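Local coordinates for protein peruvianin-I (Thevetia peruviana, PDB 6ORM) that acts as a cysteine peptidase of latex, a germin-like protein of the cupin family that assembles as a hexamer and carries N-linked glycans, at residues Ala13-Pro18 and Gln63-Asn68; Ser40-Ala45 and Thr57-Gly62. All blocks are in the same frame, centred on the assembly; numbering follows the deposited sequence.

Contact 1 (Ala13-Pro18 and Gln63-Asn68)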
# COMPACT_ATOMS: atom_id res chain seq x y z
N ALA A 13 -0.88 8.69 19.21
CA ALA A 13 0.01 7.70 19.81
C ALA A 13 -0.09 7.75 21.33
O ALA A 13 0.08 8.81 21.94
CB ALA A 13 1.45 7.94 19.36
N ASP A 14 -0.37 6.60 21.93
CA ASP A 14 -0.26 6.43 23.38
C ASP A 14 1.18 6.04 23.67
O ASP A 14 1.55 4.87 23.57
CB ASP A 14 -1.24 5.39 23.89
CG ASP A 14 -1.18 5.21 25.40
OD1 ASP A 14 -0.38 5.91 26.06
OD2 ASP A 14 -1.94 4.37 25.94
N LEU A 15 2.01 7.03 24.01
CA LEU A 15 3.44 6.78 24.19
C LEU A 15 3.78 6.08 25.49
O LEU A 15 4.93 5.61 25.62
CB LEU A 15 4.20 8.11 24.12
CG LEU A 15 4.04 8.85 22.79
CD1 LEU A 15 4.79 10.16 22.83
CD2 LEU A 15 4.51 7.97 21.64
N ASN A 16 2.87 6.00 26.45
CA ASN A 16 3.14 5.26 27.67
C ASN A 16 2.36 3.95 27.73
O ASN A 16 2.22 3.36 28.82
CB ASN A 16 2.84 6.14 28.89
CG ASN A 16 3.84 7.28 29.01
OD1 ASN A 16 5.04 7.05 29.08
ND2 ASN A 16 3.33 8.51 29.01
N SER A 17 1.90 3.45 26.59
CA SER A 17 1.24 2.17 26.56
C SER A 17 2.25 1.07 26.84
O SER A 17 3.41 1.16 26.42
CB SER A 17 0.56 1.93 25.20
OG SER A 17 0.10 0.59 25.08
N PRO A 18 1.86 0.01 27.56
CA PRO A 18 2.76 -1.13 27.74
C PRO A 18 2.82 -2.04 26.54
O PRO A 18 3.64 -2.97 26.52
CB PRO A 18 2.15 -1.85 28.95
CG PRO A 18 0.69 -1.57 28.84
CD PRO A 18 0.57 -0.18 28.25
N GLN A 63 7.45 12.03 18.99
CA GLN A 63 7.41 13.36 19.59
C GLN A 63 6.06 14.04 19.46
O GLN A 63 5.68 14.83 20.33
CB GLN A 63 8.48 14.27 18.96
CG GLN A 63 9.92 13.83 19.19
CD GLN A 63 10.30 12.62 18.36
OE1 GLN A 63 10.11 12.60 17.15
NE2 GLN A 63 10.84 11.60 19.02
N PHE A 64 5.33 13.74 18.38
CA PHE A 64 4.10 14.43 18.00
C PHE A 64 3.04 13.36 17.84
O PHE A 64 2.80 12.87 16.72
CB PHE A 64 4.32 15.25 16.73
CG PHE A 64 3.18 16.15 16.35
CD1 PHE A 64 2.09 16.34 17.19
CD2 PHE A 64 3.20 16.82 15.13
CE1 PHE A 64 1.05 17.18 16.82
CE2 PHE A 64 2.17 17.65 14.76
CZ PHE A 64 1.09 17.84 15.60
N PRO A 65 2.37 12.96 18.93
CA PRO A 65 1.47 11.80 18.87
C PRO A 65 0.41 11.86 17.78
O PRO A 65 -0.00 10.81 17.28
CB PRO A 65 0.84 11.80 20.27
CG PRO A 65 1.86 12.45 21.14
CD PRO A 65 2.53 13.49 20.29
N ALA A 66 -0.04 13.06 17.40
CA ALA A 66 -1.07 13.16 16.36
C ALA A 66 -0.58 12.70 15.00
O ALA A 66 -1.42 12.47 14.11
CB ALA A 66 -1.58 14.60 16.27
N LEU A 67 0.73 12.56 14.79
CA LEU A 67 1.24 12.04 13.53
C LEU A 67 0.97 10.56 13.35
O LEU A 67 1.05 10.06 12.22
CB LEU A 67 2.74 12.31 13.42
CG LEU A 67 3.15 13.78 13.30
CD1 LEU A 67 4.66 13.90 13.19
CD2 LEU A 67 2.46 14.42 12.10
N ASN A 68 0.66 9.85 14.43
CA ASN A 68 0.44 8.41 14.37
C ASN A 68 -0.66 8.09 13.36
O ASN A 68 -1.76 8.66 13.42
CB ASN A 68 0.08 7.88 15.76
CG ASN A 68 0.07 6.37 15.84
OD1 ASN A 68 0.97 5.69 15.34
ND2 ASN A 68 -0.95 5.82 16.48
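Ala13 and Pro65 bring their backbones together, CA to CA 4.5 Å, through one cross-segment hydrogen bond in which Ala13 N donates its N-H to Pro65 O at 3.0 Å and an N-H...O angle of 172°. The donor lies well above the carbonyl plane, and Asn68 N, closing the 3-10 turn 65-67, reaches the same oxygen from the opposite face, so two N-H groups grip Pro65 O between them.

The side chains build on this bond. Pro65 sets the flank of its ring against the Ala13 peptide, with Pro65 CB 3.5 Å from Ala13 O and 4.0 Å from the methyl Ala13 CB. That methyl also lies 3.9 Å from Asn68 CB, so it is held by the two residues at either end of the short turn. Asn68 carries its amide alongside Ala13 because chi1 (-170°) swings CG away from the backbone N, and ND2 passes 3.9 Å from Ala13 CA on its way to the carbonyls of Cys11 and Tyr24; OD1 accepts from Gln154. Leu15 crosses the proline ring at about a right angle and touches it through one methyl, CD1 to Pro65 CG at 4.1 Å. Leu15 belongs to the type I turn Asp14-Ser17, where Asn16 N meets Asp14 OD1 in an Asx turn, 3.3 Å away.

The chemistry is thus a backbone bond straight at its hydrogen, flanked by the Ala13 methyl and the proline ring, with Asn68 satisfying carbonyls of the N-terminal loop. This joins the N-terminal loop to the loop that leads into strand 73-79.

Contact 2 (Ser40-Ala45 and Thr57-Gly62). With NAG (2-acetamido-2-deoxy-beta-D-glucopyranose), chain D; NAG (2-acetamido-2-deoxy-beta-D-glucopyranose), chain B.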
# COMPACT_ATOMS: atom_id res chain seq x y z
N SER A 40 4.85 22.36 19.02
CA SER A 40 5.60 23.60 19.13
C SER A 40 7.07 23.37 19.43
O SER A 40 7.76 24.30 19.86
CB SER A 40 4.97 24.51 20.20
OG SER A 40 3.69 24.96 19.79
N GLY A 41 7.56 22.15 19.22
CA GLY A 41 8.94 21.84 19.57
C GLY A 41 9.97 22.69 18.86
O GLY A 41 11.05 22.96 19.41
N PHE A 42 9.68 23.15 17.64
CA PHE A 42 10.66 23.93 16.90
C PHE A 42 10.91 25.30 17.51
O PHE A 42 11.88 25.96 17.12
CB PHE A 42 10.21 24.12 15.44
CG PHE A 42 10.36 22.90 14.60
CD1 PHE A 42 11.23 21.88 14.96
CD2 PHE A 42 9.63 22.77 13.43
CE1 PHE A 42 11.36 20.75 14.17
CE2 PHE A 42 9.76 21.64 12.63
CZ PHE A 42 10.63 20.63 13.01
N LYS A 43 10.09 25.73 18.46
CA LYS A 43 10.35 26.98 19.16
C LYS A 43 11.55 26.89 20.08
O LYS A 43 12.09 27.93 20.47
CB LYS A 43 9.11 27.43 19.93
CG LYS A 43 8.01 27.89 19.01
CD LYS A 43 7.04 28.79 19.72
CE LYS A 43 6.01 29.30 18.76
NZ LYS A 43 4.71 28.62 18.96
N GLN A 44 11.95 25.68 20.46
CA GLN A 44 13.21 25.51 21.18
C GLN A 44 14.34 25.44 20.18
O GLN A 44 14.34 24.57 19.28
CB GLN A 44 13.14 24.26 22.05
CG GLN A 44 11.77 24.09 22.69
CD GLN A 44 11.63 22.80 23.47
OE1 GLN A 44 12.61 22.11 23.74
NE2 GLN A 44 10.39 22.46 23.82
N ALA A 45 15.31 26.34 20.32
CA ALA A 45 16.51 26.32 19.50
C ALA A 45 17.29 25.04 19.75
O ALA A 45 17.08 24.35 20.75
CB ALA A 45 17.37 27.54 19.82
N THR A 57 16.34 18.28 15.31
CA THR A 57 15.16 18.33 16.17
C THR A 57 14.08 17.52 15.47
O THR A 57 13.60 17.90 14.40
CB THR A 57 14.72 19.77 16.42
OG1 THR A 57 15.81 20.52 16.97
CG2 THR A 57 13.55 19.81 17.39
N PHE A 58 13.72 16.39 16.07
CA PHE A 58 12.86 15.40 15.44
C PHE A 58 11.39 15.69 15.69
O PHE A 58 11.00 16.07 16.80
CB PHE A 58 13.19 14.00 15.96
CG PHE A 58 14.53 13.48 15.55
CD1 PHE A 58 14.72 12.90 14.30
CD2 PHE A 58 15.61 13.57 16.41
CE1 PHE A 58 15.96 12.42 13.93
CE2 PHE A 58 16.86 13.09 16.04
CZ PHE A 58 17.03 12.51 14.79
N VAL A 59 10.58 15.52 14.65
CA VAL A 59 9.13 15.47 14.83
C VAL A 59 8.59 14.24 14.12
O VAL A 59 8.07 14.32 13.00
CB VAL A 59 8.43 16.75 14.32
CG1 VAL A 59 6.99 16.78 14.83
CG2 VAL A 59 9.17 17.99 14.77
N THR A 60 8.72 13.09 14.77
CA THR A 60 8.05 11.87 14.37
C THR A 60 6.87 11.63 15.31
O THR A 60 6.61 12.41 16.23
CB THR A 60 9.01 10.68 14.40
OG1 THR A 60 9.26 10.30 15.75
CG2 THR A 60 10.33 11.05 13.72
N ALA A 61 6.13 10.54 15.07
CA ALA A 61 5.05 10.17 15.98
C ALA A 61 5.53 9.98 17.41
O ALA A 61 4.73 10.09 18.35
CB ALA A 61 4.36 8.90 15.48
N GLY A 62 6.82 9.71 17.61
CA GLY A 62 7.36 9.60 18.96
C GLY A 62 7.35 10.92 19.71
O GLY A 62 7.26 10.93 20.94
C1 NAG D . 15.72 18.11 22.84
C2 NAG D . 14.24 17.76 22.94
C3 NAG D . 13.87 17.42 24.38
C4 NAG D . 14.80 16.35 24.94
C5 NAG D . 16.24 16.80 24.78
C6 NAG D . 17.25 15.78 25.23
C7 NAG D . 12.87 18.89 21.24
C8 NAG D . 12.06 20.11 20.91
N2 NAG D . 13.42 18.86 22.46
O3 NAG D . 12.52 16.96 24.39
O4 NAG D . 14.54 16.12 26.32
O5 NAG D . 16.51 17.06 23.39
O6 NAG D . 17.36 14.70 24.31
O7 NAG D . 13.02 17.97 20.44
C1 NAG B . 19.12 19.33 19.10
C2 NAG B . 19.51 18.44 20.26
C3 NAG B . 18.26 17.83 20.89
C4 NAG B . 17.23 18.91 21.21
C5 NAG B . 17.03 19.87 20.04
C6 NAG B . 16.17 21.07 20.39
C7 NAG B . 21.69 17.30 20.26
C8 NAG B . 22.49 16.16 19.71
N2 NAG B . 20.42 17.39 19.83
O3 NAG B . 18.63 17.13 22.07
O4 NAG B . 15.97 18.29 21.44
O5 NAG B . 18.29 20.38 19.57
O6 NAG B . 16.79 21.90 21.36
O7 NAG B . 22.16 18.11 21.06
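Phe42 points the CD1-CE1-CZ side of its ring at Thr57 and Val59, and each meets it differently. Thr57 O lies in the ring plane at the edge, 3.6 Å from Phe42 CE1, where the positive rim of the ring can face the carbonyl oxygen. The Phe42 and Thr57 side chains run past each other in opposite senses, with Thr57 CG2 3.9 Å from Phe42 CD1. Val59 approaches obliquely, its CG2 methyl 3.5 Å from Phe42 CZ; chi1 of -167° sets CG2 beside the backbone N and anti to the carbonyl carbon, and it is this branch that reaches the ring. An alanine here in place of Phe42 would remove the ring and is likely to open a gap beside Val59 CG2, leaving Thr57 CG2 without its aromatic neighbour.

Glycan sugars attached to the protein lie beside these residues. The acetamido methyl C8 of the chain D NAG packs 3.4 Å from Gly41 O, and its O7 lies 3.6 Å from Thr57 CG2. Thr57 OG1 is hydrogen-bonded to Arg76.

Backbone bonds from Lys43 N to Ser40 O and Gln44 N to Gly41 O shape the 3-10 turn 41-43 that carries Phe42. Beyond the contact, Phe42 also meets Tyr148 edge-to-face and packs on Ile74, placing its ring against strands 145-151 and 73-79 of the cupin sheet, while Gly124 of the second subunit lies against it too.

From the N terminus, segment 13-18 comes first, and contact 1 closes the longer loop when the chain returns at 63-68. Within that loop lies the whole of contact 2: the chain runs through strand 38-39 to 40-45, then by strand 54-57 into 57-62, closing a shorter loop. The two are therefore nested, not crossed, and 57-62 passes directly into 63-68. Their centres stand 14 Å apart, yet they touch, with Leu67 CD1 3.4 Å from Val59 O and Phe64 CB 3.6 Å from Val59 CG1. Together they tie the N-terminal extension and the 40-45 turn to the connection between strands 54-57 and 73-79, and both reach the second subunit.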